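Side-chain contacts in GCN5-related N-acetyltransferase (Kribbella flavida, PDB 4IUS), which probably transfers an acetyl group from acetyl-coenzyme A to an acceptor amine: residues Leu205-Ala210 / Leu239-Lys244; Val191-Ser196 / Ala232-Arg237; Ala121-Ala126 / Gln200-Leu205; Gln134-Ala139 / Ala163-Met168. The protein carries 1 engineered substitution. One frame throughout, in Å; residues are numbered along the deposited sequence.

Contact 1. Residues Leu205-Ala210 / Leu239-Lys244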
loop_
_atom_site.group_PDB
_atom_site.type_symbol
_atom_site.label_atom_id
_atom_site.label_comp_id
_atom_site.label_asym_id
_atom_site.label_seq_id
_atom_site.Cartn_x
_atom_site.Cartn_y
_atom_site.Cartn_z
ATOM N N LEU A 205 13.884 -11.330 -2.869
ATOM C CA LEU A 205 14.602 -11.426 -1.575
ATOM C C LEU A 205 14.245 -10.275 -0.672
ATOM O O LEU A 205 14.019 -10.435 0.529
ATOM C CB LEU A 205 16.124 -11.497 -1.745
ATOM C CG LEU A 205 16.686 -12.721 -2.445
ATOM C CD1 LEU A 205 18.204 -12.579 -2.420
ATOM C CD2 LEU A 205 16.238 -14.034 -1.832
ATOM N N ALA A 206 14.206 -9.074 -1.248
ATOM C CA ALA A 206 13.895 -7.881 -0.477
ATOM C C ALA A 206 12.494 -7.977 0.126
ATOM O O ALA A 206 12.252 -7.696 1.298
ATOM C CB ALA A 206 14.057 -6.625 -1.327
ATOM N N THR A 207 11.556 -8.378 -0.729
ATOM C CA THR A 207 10.155 -8.539 -0.302
ATOM C C THR A 207 10.059 -9.545 0.830
ATOM O O THR A 207 9.419 -9.293 1.851
ATOM C CB THR A 207 9.274 -8.996 -1.470
ATOM O OG1 THR A 207 9.357 -8.042 -2.537
ATOM C CG2 THR A 207 7.825 -9.127 -1.055
ATOM N N ALA A 208 10.724 -10.683 0.683
ATOM C CA ALA A 208 10.677 -11.753 1.673
ATOM C C ALA A 208 11.278 -11.306 2.993
ATOM O O ALA A 208 10.731 -11.534 4.060
ATOM C CB ALA A 208 11.357 -13.008 1.122
ATOM N N TYR A 209 12.431 -10.636 2.920
ATOM C CA TYR A 209 13.131 -10.216 4.127
ATOM C C TYR A 209 12.407 -9.091 4.838
ATOM O O TYR A 209 12.313 -9.096 6.054
ATOM C CB TYR A 209 14.600 -9.824 3.786
ATOM C CG TYR A 209 15.450 -9.586 5.000
ATOM C CD1 TYR A 209 15.822 -10.639 5.835
ATOM C CD2 TYR A 209 15.916 -8.310 5.298
ATOM C CE1 TYR A 209 16.576 -10.382 6.948
ATOM C CE2 TYR A 209 16.680 -8.078 6.423
ATOM C CZ TYR A 209 16.993 -9.136 7.253
ATOM O OH TYR A 209 17.787 -8.909 8.385
ATOM N N ALA A 210 11.813 -8.162 4.085
ATOM C CA ALA A 210 10.993 -7.108 4.682
ATOM C C ALA A 210 9.756 -7.717 5.395
ATOM O O ALA A 210 9.422 -7.346 6.522
ATOM C CB ALA A 210 10.523 -6.080 3.669
ATOM N N LEU A 239 7.183 -16.979 -2.351
ATOM C CA LEU A 239 7.389 -16.522 -1.004
ATOM C C LEU A 239 6.272 -16.897 -0.028
ATOM O O LEU A 239 6.350 -16.616 1.171
ATOM C CB LEU A 239 7.511 -14.991 -1.002
ATOM C CG LEU A 239 8.502 -14.390 -2.024
ATOM C CD1 LEU A 239 8.572 -12.881 -1.811
ATOM C CD2 LEU A 239 9.862 -15.019 -1.934
ATOM N N GLY A 240 5.193 -17.505 -0.562
ATOM C CA GLY A 240 4.029 -17.867 0.210
ATOM C C GLY A 240 2.849 -16.919 0.051
ATOM O O GLY A 240 1.795 -17.201 0.597
ATOM N N TYR A 241 3.013 -15.805 -0.647
ATOM C CA TYR A 241 1.893 -14.890 -0.856
ATOM C C TYR A 241 0.873 -15.523 -1.789
ATOM O O TYR A 241 1.231 -16.175 -2.783
ATOM C CB TYR A 241 2.407 -13.597 -1.495
ATOM C CG TYR A 241 2.987 -12.563 -0.535
ATOM C CD1 TYR A 241 2.196 -11.608 0.015
ATOM C CD2 TYR A 241 4.336 -12.537 -0.242
ATOM C CE1 TYR A 241 2.697 -10.699 0.910
ATOM C CE2 TYR A 241 4.861 -11.593 0.628
ATOM C CZ TYR A 241 4.051 -10.675 1.201
ATOM O OH TYR A 241 4.491 -9.698 2.073
ATOM N N GLU A 242 -0.386 -15.252 -1.501
ATOM C CA GLU A 242 -1.491 -15.740 -2.314
ATOM C C GLU A 242 -2.497 -14.620 -2.508
ATOM O O GLU A 242 -2.696 -13.806 -1.618
ATOM C CB GLU A 242 -2.208 -16.894 -1.627
ATOM C CG GLU A 242 -1.368 -18.121 -1.379
ATOM C CD GLU A 242 -2.200 -19.140 -0.650
ATOM O OE1 GLU A 242 -3.138 -19.632 -1.289
ATOM O OE2 GLU A 242 -1.963 -19.405 0.567
ATOM N N PRO A 243 -3.186 -14.644 -3.652
ATOM C CA PRO A 243 -4.257 -13.641 -3.856
ATOM C C PRO A 243 -5.386 -13.832 -2.875
ATOM O O PRO A 243 -5.865 -14.957 -2.715
ATOM C CB PRO A 243 -4.701 -13.862 -5.300
ATOM C CG PRO A 243 -4.254 -15.205 -5.608
ATOM C CD PRO A 243 -3.045 -15.545 -4.801
ATOM N N LYS A 244 -5.827 -12.763 -2.225
ATOM C CA LYS A 244 -6.862 -12.833 -1.215
ATOM C C LYS A 244 -7.962 -11.777 -1.375
ATOM O O LYS A 244 -9.021 -11.928 -0.773
ATOM C CB LYS A 244 -6.247 -12.717 0.177
ATOM C CG LYS A 244 -5.444 -13.944 0.597
ATOM C CD LYS A 244 -6.323 -15.160 0.881
ATOM C CE LYS A 244 -5.563 -16.390 1.201
ATOM N NZ LYS A 244 -6.610 -17.419 1.418
#
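The long helix 202-216 of the GNAT core packs here on the turn leading into strand 242-251, with Thr207 and Ala208 meeting Leu239 and Tyr241. Leu239 is the residue nearest Ala208 across the contact, their CA atoms 6.4 Å apart, and aims its fork at the helix. Its CD2 rests on the methyl of Ala208, CB to CD2 4.0 Å. The other branch slips toward the threonine, with Leu239 CD1 3.9 Å from Thr207 CG2, and the two side chains cross at about a right angle. Thr207 turns this methyl outward because its CG2 stands anti to the backbone N. That rotation (chi1 -58°) sets OG1 beside the N, where it bonds to Gly203 O one turn back. The same methyl also meets the Tyr241 ring obliquely, CG2 to CE2 4.2 Å. Beyond the ring, Tyr241 OH is hydrogen-bonded to Thr211 OG1, which also pairs with Thr207 O, so the phenol is tied to the next turn of the helix. Thr207 thus divides its work: the hydroxyl is satisfied inside its own helix, while the methyl serves a buried, wholly apolar interface with both partners.

Contact 2. Residues Val191-Ser196 / Ala232-Arg237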
loop_
_atom_site.group_PDB
_atom_site.type_symbol
_atom_site.label_atom_id
_atom_site.label_comp_id
_atom_site.label_asym_id
_atom_site.label_seq_id
_atom_site.Cartn_x
_atom_site.Cartn_y
_atom_site.Cartn_z
ATOM N N VAL A 191 9.023 -1.790 -3.152
ATOM C CA VAL A 191 9.914 -2.812 -3.629
ATOM C C VAL A 191 10.604 -2.284 -4.878
ATOM O O VAL A 191 9.960 -1.756 -5.790
ATOM C CB VAL A 191 9.214 -4.158 -3.933
ATOM C CG1 VAL A 191 10.217 -5.231 -4.388
ATOM C CG2 VAL A 191 8.477 -4.631 -2.703
ATOM N N GLY A 192 11.924 -2.422 -4.952
ATOM C CA GLY A 192 12.634 -2.125 -6.163
ATOM C C GLY A 192 14.007 -2.716 -6.208
ATOM O O GLY A 192 14.554 -3.144 -5.213
ATOM N N THR A 193 14.572 -2.720 -7.408
ATOM C CA THR A 193 15.943 -3.108 -7.641
ATOM C C THR A 193 16.589 -2.143 -8.587
ATOM O O THR A 193 15.916 -1.577 -9.467
ATOM C CB THR A 193 16.081 -4.518 -8.233
ATOM O OG1 THR A 193 15.850 -4.486 -9.644
ATOM C CG2 THR A 193 15.136 -5.495 -7.535
ATOM N N LEU A 194 17.878 -1.938 -8.427
ATOM C CA LEU A 194 18.594 -1.159 -9.440
ATOM C C LEU A 194 18.451 -1.827 -10.813
ATOM O O LEU A 194 18.435 -3.045 -10.940
ATOM C CB LEU A 194 20.062 -1.075 -9.070
ATOM C CG LEU A 194 20.401 -0.182 -7.873
ATOM C CD1 LEU A 194 21.927 -0.273 -7.689
ATOM C CD2 LEU A 194 19.889 1.261 -8.030
ATOM N N HIS A 195 18.352 -1.029 -11.855
ATOM C CA HIS A 195 18.200 -1.529 -13.209
ATOM C C HIS A 195 19.304 -2.493 -13.592
ATOM O O HIS A 195 19.056 -3.522 -14.256
ATOM C CB HIS A 195 18.119 -0.330 -14.168
ATOM C CG HIS A 195 17.828 -0.717 -15.566
ATOM N ND1 HIS A 195 16.628 -1.156 -15.947
ATOM C CD2 HIS A 195 18.654 -0.789 -16.672
ATOM C CE1 HIS A 195 16.668 -1.460 -17.264
ATOM N NE2 HIS A 195 17.917 -1.250 -17.697
ATOM N N SER A 196 20.524 -2.205 -13.143
ATOM C CA SER A 196 21.684 -3.039 -13.407
ATOM C C SER A 196 21.618 -4.449 -12.795
ATOM O O SER A 196 22.342 -5.338 -13.196
ATOM C CB SER A 196 22.921 -2.337 -12.833
ATOM O OG SER A 196 22.752 -2.100 -11.437
ATOM N N ALA A 232 8.220 -5.215 -12.475
ATOM C CA ALA A 232 8.780 -6.580 -12.494
ATOM C C ALA A 232 7.669 -7.627 -12.388
ATOM O O ALA A 232 6.773 -7.495 -11.537
ATOM C CB ALA A 232 9.763 -6.765 -11.351
ATOM N N ASP A 233 7.755 -8.685 -13.195
ATOM C CA ASP A 233 6.781 -9.777 -13.150
ATOM C C ASP A 233 7.270 -10.949 -12.281
ATOM O O ASP A 233 7.186 -12.117 -12.666
ATOM C CB ASP A 233 6.424 -10.236 -14.567
ATOM C CG ASP A 233 7.540 -11.026 -15.264
ATOM O OD1 ASP A 233 8.621 -11.244 -14.674
ATOM O OD2 ASP A 233 7.313 -11.442 -16.425
ATOM N N ARG A 234 7.781 -10.643 -11.099
ATOM C CA ARG A 234 8.221 -11.694 -10.182
ATOM C C ARG A 234 6.983 -12.358 -9.602
ATOM O O ARG A 234 5.898 -11.763 -9.567
ATOM C CB ARG A 234 9.134 -11.162 -9.066
ATOM C CG ARG A 234 8.461 -10.167 -8.144
ATOM C CD ARG A 234 9.371 -9.614 -7.061
ATOM N NE ARG A 234 10.354 -8.688 -7.627
ATOM C CZ ARG A 234 10.179 -7.357 -7.740
ATOM N NH1 ARG A 234 9.078 -6.778 -7.284
ATOM N NH2 ARG A 234 11.095 -6.582 -8.311
ATOM N N ILE A 235 7.170 -13.616 -9.213
ATOM C CA ILE A 235 6.113 -14.506 -8.797
ATOM C C ILE A 235 6.144 -14.519 -7.248
ATOM O O ILE A 235 6.989 -15.202 -6.618
ATOM C CB ILE A 235 6.319 -15.922 -9.366
ATOM C CG1 ILE A 235 6.269 -15.886 -10.903
ATOM C CG2 ILE A 235 5.243 -16.873 -8.830
ATOM C CD1 ILE A 235 6.753 -17.159 -11.594
ATOM N N TYR A 236 5.274 -13.736 -6.613
ATOM C CA TYR A 236 5.261 -13.631 -5.154
ATOM C C TYR A 236 4.855 -14.961 -4.497
ATOM O O TYR A 236 5.088 -15.187 -3.309
ATOM C CB TYR A 236 4.344 -12.467 -4.692
ATOM C CG TYR A 236 4.922 -11.112 -5.092
ATOM C CD1 TYR A 236 5.940 -10.514 -4.394
ATOM C CD2 TYR A 236 4.470 -10.489 -6.233
ATOM C CE1 TYR A 236 6.449 -9.295 -4.778
ATOM C CE2 TYR A 236 5.011 -9.283 -6.649
ATOM C CZ TYR A 236 6.005 -8.704 -5.926
ATOM O OH TYR A 236 6.553 -7.496 -6.287
ATOM N N ARG A 237 4.198 -15.843 -5.272
ATOM C CA ARG A 237 3.790 -17.153 -4.752
ATOM C C ARG A 237 4.953 -17.962 -4.193
ATOM O O ARG A 237 4.777 -18.711 -3.234
ATOM C CB ARG A 237 3.100 -17.990 -5.831
ATOM C CG ARG A 237 2.574 -19.332 -5.316
ATOM C CD ARG A 237 1.392 -19.916 -6.068
ATOM N NE ARG A 237 0.570 -20.760 -5.190
ATOM C CZ ARG A 237 0.789 -22.052 -4.925
ATOM N NH1 ARG A 237 1.819 -22.691 -5.468
ATOM N NH2 ARG A 237 -0.042 -22.718 -4.107
#
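Val191 and Arg234 face each other across a wide backbone gap, CA to CA 11.2 Å, with strand 185-193 on one side and the loop 232-235, just before a short 3-10 turn, on the other. The arginine spans it. Its chain bends at chi3 (72°), which brings the guanidinium up to the strand, and Val191 CG1 lies over one face, 3.5 Å from Arg234 NH1. Ala232 CB sits over the opposite face, 3.3 Å above the plane, so the flat group is held between two methyls. Thr193 CG2 comes in obliquely, 4.3 Å from Arg234 NH2. Arg234 NH1 donates to Tyr236 OH, which lies in the guanidinium plane, at 2.8 Å; NH1 also forms a salt bridge with Asp230 OD1, while NE bonds a malonate ion, probably from the crystallisation liquor. Farther back, Arg234 CG leans on a face of the Tyr236 ring. A leucine here would probably leave Asp230 without its cationic mate and free the Tyr236 hydroxyl to turn. With methyls on its faces and polar partners at its nitrogens, the guanidinium is fixed both in tilt and in rotation, and its positive charge is likely to help hold the anion.

Contact 3. Residues Ala121-Ala126 / Gln200-Leu205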
loop_
_atom_site.group_PDB
_atom_site.type_symbol
_atom_site.label_atom_id
_atom_site.label_comp_id
_atom_site.label_asym_id
_atom_site.label_seq_id
_atom_site.Cartn_x
_atom_site.Cartn_y
_atom_site.Cartn_z
ATOM N N ALA A 121 25.412 -16.228 -3.793
ATOM C CA ALA A 121 26.739 -15.809 -3.342
ATOM C C ALA A 121 26.889 -14.284 -3.472
ATOM O O ALA A 121 26.473 -13.690 -4.467
ATOM C CB ALA A 121 27.836 -16.516 -4.160
ATOM N N GLY A 122 27.464 -13.669 -2.446
ATOM C CA GLY A 122 27.704 -12.222 -2.445
ATOM C C GLY A 122 26.548 -11.380 -1.964
ATOM O O GLY A 122 26.714 -10.169 -1.808
ATOM N N VAL A 123 25.385 -11.999 -1.750
ATOM C CA VAL A 123 24.168 -11.252 -1.463
ATOM C C VAL A 123 23.868 -11.342 0.040
ATOM O O VAL A 123 23.877 -12.426 0.629
ATOM C CB VAL A 123 22.967 -11.739 -2.310
ATOM C CG1 VAL A 123 21.732 -10.908 -2.038
ATOM C CG2 VAL A 123 23.281 -11.716 -3.793
ATOM N N THR A 124 23.620 -10.187 0.660
ATOM C CA THR A 124 23.330 -10.113 2.078
ATOM C C THR A 124 22.112 -9.192 2.265
ATOM O O THR A 124 21.689 -8.507 1.334
ATOM C CB THR A 124 24.563 -9.585 2.854
ATOM O OG1 THR A 124 24.869 -8.239 2.421
ATOM C CG2 THR A 124 25.805 -10.474 2.673
ATOM N N ALA A 125 21.599 -9.129 3.468
ATOM C CA ALA A 125 20.479 -8.262 3.798
ATOM C C ALA A 125 20.717 -7.554 5.110
ATOM O O ALA A 125 21.343 -8.117 6.005
ATOM C CB ALA A 125 19.190 -9.042 3.923
ATOM N N ALA A 126 20.180 -6.349 5.222
ATOM C CA ALA A 126 20.222 -5.610 6.454
ATOM C C ALA A 126 18.985 -4.725 6.560
ATOM O O ALA A 126 18.620 -4.034 5.618
ATOM C CB ALA A 126 21.473 -4.723 6.499
ATOM N N GLN A 200 17.266 -11.013 -11.247
ATOM C CA GLN A 200 18.171 -11.929 -10.564
ATOM C C GLN A 200 17.579 -12.419 -9.264
ATOM O O GLN A 200 18.271 -13.069 -8.473
ATOM C CB GLN A 200 19.474 -11.219 -10.194
ATOM C CG GLN A 200 20.275 -10.748 -11.350
ATOM C CD GLN A 200 21.565 -10.115 -10.900
ATOM O OE1 GLN A 200 22.174 -10.480 -9.872
ATOM N NE2 GLN A 200 22.003 -9.176 -11.672
ATOM N N GLY A 201 16.304 -12.136 -9.041
ATOM C CA GLY A 201 15.647 -12.579 -7.802
ATOM C C GLY A 201 15.795 -11.651 -6.609
ATOM O O GLY A 201 15.264 -11.964 -5.579
ATOM N N LEU A 202 16.468 -10.504 -6.760
ATOM C CA LEU A 202 16.814 -9.676 -5.616
ATOM C C LEU A 202 15.604 -8.906 -5.078
ATOM O O LEU A 202 15.531 -8.690 -3.873
ATOM C CB LEU A 202 17.957 -8.713 -5.965
ATOM C CG LEU A 202 19.234 -9.417 -6.452
ATOM C CD1 LEU A 202 20.235 -8.418 -7.035
ATOM C CD2 LEU A 202 19.833 -10.279 -5.349
ATOM N N GLY A 203 14.654 -8.532 -5.943
ATOM C CA GLY A 203 13.405 -7.916 -5.480
ATOM C C GLY A 203 12.573 -8.836 -4.637
ATOM O O GLY A 203 11.977 -8.439 -3.657
ATOM N N ALA A 204 12.551 -10.094 -5.031
ATOM C CA ALA A 204 11.865 -11.125 -4.256
ATOM C C ALA A 204 12.549 -11.332 -2.893
ATOM O O ALA A 204 11.878 -11.467 -1.853
ATOM C CB ALA A 204 11.785 -12.442 -5.052
ATOM N N LEU A 205 13.884 -11.330 -2.869
ATOM C CA LEU A 205 14.602 -11.426 -1.575
ATOM C C LEU A 205 14.245 -10.275 -0.672
ATOM O O LEU A 205 14.019 -10.435 0.529
ATOM C CB LEU A 205 16.124 -11.497 -1.745
ATOM C CG LEU A 205 16.686 -12.721 -2.445
ATOM C CD1 LEU A 205 18.204 -12.579 -2.420
ATOM C CD2 LEU A 205 16.238 -14.034 -1.832
#
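Leu202 and Leu205 close on one residue of the facing strand, Val123, and the approach to them begins at Gly201. That glycine, at phi 86°, occupies the N-cap position of helix 202-216, and its O accepts the first turn's bond from Leu205 N at 3.1 Å. Leu202 comes next. Leu202 CA lies 8.6 Å from Val123 CA, and only the end of the side chain bridges the gap. Leu202 CD2 settles against both valine branches, 3.9 Å from Val123 CG1 and 4.0 Å from Val123 CG2; the side chain also packs on Val173 and Ala174 of strand 171-179. Gly203 and Ala204 serve the other side of this helix start with their backbone amides. It is the glycine-rich turn of the GNAT family, which in relatives grips the pyrophosphate of acetyl-coenzyme A with backbone amides; here Gly201 N, Gly203 N and Ala204 N are hydrogen-bonded to a malonate ion, consistent with that role. Leu205, three residues past Leu202, returns to the strand with CD1 3.9 Å from Val123 CG1. Since Leu202 CD2 and Leu205 CD1 are themselves 4.1 Å apart, the three methyls form a nearly equilateral cluster. Val123 supplies its corner by holding CG1 anti to the backbone N (chi1 -177°). Behind it, the side chains of Ile166 and Met168 on the adjoining strand 161-168 pack against the valine, and Pro117 and Phe119 flank Leu205.

Contact 4. Residues Gln134-Ala139 / Ala163-Met168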
loop_
_atom_site.group_PDB
_atom_site.type_symbol
_atom_site.label_atom_id
_atom_site.label_comp_id
_atom_site.label_asym_id
_atom_site.label_seq_id
_atom_site.Cartn_x
_atom_site.Cartn_y
_atom_site.Cartn_z
ATOM N N GLN A 134 17.821 4.873 4.582
ATOM C CA GLN A 134 16.468 5.099 4.082
ATOM C C GLN A 134 16.513 5.876 2.769
ATOM O O GLN A 134 15.735 5.636 1.885
ATOM C CB GLN A 134 15.603 5.777 5.127
ATOM C CG GLN A 134 14.151 5.905 4.737
ATOM C CD GLN A 134 13.481 4.549 4.472
ATOM O OE1 GLN A 134 13.598 3.640 5.298
ATOM N NE2 GLN A 134 12.821 4.399 3.324
ATOM N N GLU A 135 17.430 6.824 2.658
ATOM C CA GLU A 135 17.623 7.575 1.429
ATOM C C GLU A 135 18.036 6.686 0.301
ATOM O O GLU A 135 17.524 6.796 -0.826
ATOM C CB GLU A 135 18.629 8.707 1.637
ATOM C CG GLU A 135 18.134 9.828 2.552
ATOM C CD GLU A 135 19.259 10.799 2.973
ATOM O OE1 GLU A 135 20.479 10.576 2.655
ATOM O OE2 GLU A 135 18.902 11.765 3.659
ATOM N N ALA A 136 18.903 5.713 0.584
ATOM C CA ALA A 136 19.280 4.733 -0.422
ATOM C C ALA A 136 18.088 3.897 -0.828
ATOM O O ALA A 136 17.881 3.649 -2.023
ATOM C CB ALA A 136 20.405 3.840 0.071
ATOM N N ALA A 137 17.302 3.438 0.133
ATOM C CA ALA A 137 16.080 2.660 -0.153
ATOM C C ALA A 137 15.139 3.432 -1.066
ATOM O O ALA A 137 14.660 2.923 -2.075
ATOM C CB ALA A 137 15.370 2.254 1.130
ATOM N N ASN A 138 14.898 4.694 -0.743
ATOM C CA ASN A 138 13.974 5.512 -1.541
ATOM C C ASN A 138 14.516 5.726 -2.956
ATOM O O ASN A 138 13.745 5.706 -3.911
ATOM C CB ASN A 138 13.725 6.860 -0.871
ATOM C CG ASN A 138 12.928 6.747 0.400
ATOM O OD1 ASN A 138 12.309 5.693 0.688
ATOM N ND2 ASN A 138 12.903 7.833 1.196
ATOM N N ALA A 139 15.823 5.915 -3.090
ATOM C CA ALA A 139 16.447 6.093 -4.383
ATOM C C ALA A 139 16.338 4.828 -5.219
ATOM O O ALA A 139 16.096 4.915 -6.439
ATOM C CB ALA A 139 17.892 6.522 -4.240
ATOM N N ALA A 163 12.244 -0.601 6.631
ATOM C CA ALA A 163 12.680 -0.981 5.311
ATOM C C ALA A 163 13.906 -1.867 5.416
ATOM O O ALA A 163 14.540 -1.920 6.459
ATOM C CB ALA A 163 12.914 0.232 4.405
ATOM N N VAL A 164 14.258 -2.489 4.294
ATOM C CA VAL A 164 15.433 -3.360 4.208
ATOM C C VAL A 164 16.220 -3.019 2.940
ATOM O O VAL A 164 15.647 -2.543 1.968
ATOM C CB VAL A 164 15.048 -4.869 4.230
ATOM C CG1 VAL A 164 14.165 -5.174 5.438
ATOM C CG2 VAL A 164 14.438 -5.328 2.911
ATOM N N LEU A 165 17.506 -3.293 2.994
ATOM C CA LEU A 165 18.358 -3.260 1.820
ATOM C C LEU A 165 18.962 -4.629 1.610
ATOM O O LEU A 165 19.498 -5.255 2.537
ATOM C CB LEU A 165 19.484 -2.221 2.022
ATOM C CG LEU A 165 19.000 -0.758 2.049
ATOM C CD1 LEU A 165 20.142 0.172 2.452
ATOM C CD2 LEU A 165 18.392 -0.315 0.714
ATOM N N ILE A 166 18.910 -5.063 0.360
ATOM C CA ILE A 166 19.622 -6.240 -0.121
ATOM C C ILE A 166 20.896 -5.717 -0.775
ATOM O O ILE A 166 20.828 -4.795 -1.615
ATOM C CB ILE A 166 18.787 -7.035 -1.137
ATOM C CG1 ILE A 166 17.474 -7.482 -0.566
ATOM C CG2 ILE A 166 19.578 -8.180 -1.750
ATOM C CD1 ILE A 166 17.600 -8.391 0.595
ATOM N N ARG A 167 22.044 -6.261 -0.383
ATOM C CA ARG A 167 23.330 -5.798 -0.865
ATOM C C ARG A 167 24.022 -6.879 -1.652
ATOM O O ARG A 167 23.921 -8.059 -1.328
ATOM C CB ARG A 167 24.186 -5.385 0.304
ATOM C CG ARG A 167 23.472 -4.441 1.281
ATOM C CD ARG A 167 23.187 -5.077 2.634
ATOM N NE ARG A 167 24.480 -5.473 3.181
ATOM C CZ ARG A 167 25.360 -4.629 3.705
ATOM N NH1 ARG A 167 26.596 -5.039 4.024
ATOM N NH2 ARG A 167 25.003 -3.370 3.937
HETATM N N MSE A 168 24.730 -6.454 -2.672
HETATM C CA MSE A 168 25.598 -7.318 -3.437
HETATM C C MSE A 168 27.034 -6.830 -3.230
HETATM O O MSE A 168 27.338 -5.654 -3.517
HETATM C CB MSE A 168 25.178 -7.270 -4.906
HETATM C CG MSE A 168 26.030 -8.102 -5.832
HETATM SE SE MSE A 168 25.954 -10.014 -5.572
HETATM C CE MSE A 168 24.332 -10.343 -6.592
#
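Gln134 reaches from helix 131-141 to Ala163 on strand 161-168, and its chain is worth following outward. CB stays with its own helix, 6.2 Å from Ala163 CB. CG sits anti to the backbone N, and a bend at chi2 (60°) folds the amide down toward the sheet, bringing CD to 4.4 Å from Ala163 CB. At the tip OE1 rests on that methyl, 3.6 Å from Ala163 CB, a plain packing contact. NE2 turns back along the helix and donates to Asn138 OD1 at 3.0 Å; the acceptor lies in the Gln134 amide plane, while the donor stands well above the carbonyl plane of Asn138. Asn138 ND2 in turn bonds Ser152 OG, so the Asn138 amide is held at both its oxygen and its nitrogen. Were this glutamine an alanine, the cover over the Ala163 methyl would probably be lost and Asn138 OD1 left without this donor. Two residues along the strand, Leu165 pushes CD2 against the helix backbone, 3.9 Å from Ala137 CA, and meets Ala136 CB with CD1 at 4.4 Å. Small alanines let the axes come within 8.6 Å, crossing at 75°. Helix 131-141, laid across the sheet after strand 123-127, corresponds to the first helix of the GNAT fold, packed on the face turned from helix 202-216, which Val164 and Ile166 touch from the other side.

In the fold
All four contacts gather round the mixed sheet of the GNAT domain, their centres 11 to 17 Å apart. Along the chain, contact 4 opens and closes between the two segments of contact 3; contact 1 opens only after contact 3 has closed, the two sharing Leu205 and helix 202-216. Contact 2 interleaves with both. Contacts 3 and 4 lie on neighbouring strands, 123-127 and 161-168, joined by backbone bonds such as Arg167 N to Thr124 O, while Thr207 and Val191 touch to link contacts 1 and 2. Helices 131-141 and 202-216 therefore sandwich the sheet, and contacts 2 and 3 meet at the malonate, where the cofactor pyrophosphate probably binds.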